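Side-chain contact in CopN (Chlamydia pneumoniae, PDB 4NRH), which probably acts as the gatekeeper of type III secretion, working with its chaperone Scc3 to direct the secretion of translocator proteins: residues D223-F226 with V227-A230. Residues are numbered along the deposited sequence; the frame is centred on the assembly and turned at random.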
loop_
_atom_site.group_PDB
_atom_site.type_symbol
_atom_site.label_atom_id
_atom_site.label_comp_id
_atom_site.label_asym_id
_atom_site.label_seq_id
_atom_site.Cartn_x
_atom_site.Cartn_y
_atom_site.Cartn_z
ATOM N N ASP A 223 -12.470 -26.194 -14.079
ATOM C CA ASP A 223 -11.147 -25.652 -13.782
ATOM C C ASP A 223 -11.202 -24.193 -13.331
ATOM O O ASP A 223 -10.171 -23.531 -13.213
ATOM C CB ASP A 223 -10.231 -25.795 -15.004
ATOM C CG ASP A 223 -10.797 -25.130 -16.254
ATOM O OD1 ASP A 223 -11.750 -24.330 -16.145
ATOM O OD2 ASP A 223 -10.282 -25.410 -17.356
ATOM N N LEU A 224 -12.412 -23.703 -13.085
ATOM C CA LEU A 224 -12.627 -22.310 -12.714
ATOM C C LEU A 224 -12.728 -22.121 -11.202
ATOM O O LEU A 224 -13.549 -22.758 -10.543
ATOM C CB LEU A 224 -13.888 -21.765 -13.383
ATOM C CG LEU A 224 -14.227 -20.320 -13.017
ATOM C CD1 LEU A 224 -13.152 -19.375 -13.528
ATOM C CD2 LEU A 224 -15.591 -19.931 -13.554
ATOM N N ASN A 225 -11.888 -21.247 -10.658
ATOM C CA ASN A 225 -11.930 -20.931 -9.235
ATOM C C ASN A 225 -11.524 -19.482 -8.985
ATOM O O ASN A 225 -11.083 -18.791 -9.905
ATOM C CB ASN A 225 -11.033 -21.888 -8.446
ATOM C CG ASN A 225 -9.633 -21.986 -9.019
ATOM O OD1 ASN A 225 -8.883 -21.011 -9.033
ATOM N ND2 ASN A 225 -9.275 -23.172 -9.499
ATOM N N PHE A 226 -11.668 -19.025 -7.745
ATOM C CA PHE A 226 -11.421 -17.620 -7.424
ATOM C C PHE A 226 -9.957 -17.220 -7.603
ATOM O O PHE A 226 -9.654 -16.050 -7.831
ATOM C CB PHE A 226 -11.886 -17.308 -5.996
ATOM C CG PHE A 226 -10.966 -17.820 -4.923
ATOM C CD1 PHE A 226 -11.077 -19.119 -4.458
ATOM C CD2 PHE A 226 -10.006 -16.992 -4.361
ATOM C CE1 PHE A 226 -10.238 -19.590 -3.464
ATOM C CE2 PHE A 226 -9.165 -17.456 -3.369
ATOM C CZ PHE A 226 -9.282 -18.756 -2.920
ATOM N N VAL A 227 -9.056 -18.190 -7.498
ATOM C CA VAL A 227 -7.637 -17.932 -7.717
ATOM C C VAL A 227 -7.381 -17.649 -9.194
ATOM O O VAL A 227 -6.651 -16.718 -9.542
ATOM C CB VAL A 227 -6.765 -19.113 -7.249
ATOM C CG1 VAL A 227 -5.303 -18.861 -7.585
ATOM C CG2 VAL A 227 -6.942 -19.337 -5.754
ATOM N N LYS A 228 -7.989 -18.457 -10.057
ATOM C CA LYS A 228 -7.888 -18.271 -11.501
ATOM C C LYS A 228 -8.450 -16.916 -11.915
ATOM O O LYS A 228 -7.857 -16.209 -12.730
ATOM C CB LYS A 228 -8.620 -19.392 -12.240
ATOM C CG LYS A 228 -7.804 -20.662 -12.420
ATOM C CD LYS A 228 -6.593 -20.417 -13.305
ATOM C CE LYS A 228 -5.893 -21.720 -13.657
ATOM N NZ LYS A 228 -4.728 -21.499 -14.558
ATOM N N VAL A 229 -9.602 -16.566 -11.352
ATOM C CA VAL A 229 -10.255 -15.295 -11.648
ATOM C C VAL A 229 -9.400 -14.119 -11.182
ATOM O O VAL A 229 -9.271 -13.115 -11.886
ATOM C CB VAL A 229 -11.647 -15.211 -10.986
ATOM C CG1 VAL A 229 -12.291 -13.864 -11.267
ATOM C CG2 VAL A 229 -12.538 -16.343 -11.476
ATOM N N ALA A 230 -8.812 -14.252 -9.996
ATOM C CA ALA A 230 -7.952 -13.212 -9.440
ATOM C C ALA A 230 -6.710 -12.989 -10.295
ATOM O O ALA A 230 -6.272 -11.855 -10.481
ATOM C CB ALA A 230 -7.552 -13.564 -8.013
#
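F226 and V227, neighbours in sequence, meet through a methyl laid over an aromatic face: CG2 of V227 lies 3.8 Å from the centroid of the F226 ring and 16° off its normal, which meets the criterion for a CH-pi contact. The methyl sits somewhat toward the rim, with F226 CZ its nearest ring atom at 3.7 Å. F226 CG stands between its own backbone N and carbonyl carbon (chi1 76°), which swings the ring over the following peptide, while V227 places CG2 opposite its carbonyl carbon and beside its N. N225, just before these two, is the N-cap of helix 226-237. Its OD1 accepts from K228 N at 2.9 Å, the donor tilted 26° from the carboxamide plane, and the same oxygen lies 3.4 Å from V227 CB, packing against the first turn as well as capping it. Regular helical bonding starts at once, from V229 N to N225 O (3.0 Å) and from A230 N to F226 O (2.9 Å). Within the third helical domain of this YopN/MxiC-type regulator, the capped turn follows the loop after the long helix 179-215 and packs back on it, with V229 and A230 both touching F202. L224 CD1 reaches V229 CG2 at 3.7 Å; both residues are buried and also touch L254 of helix 244-255. Y152, the first residue of helix 152-172, meets the F226 ring edge-to-face.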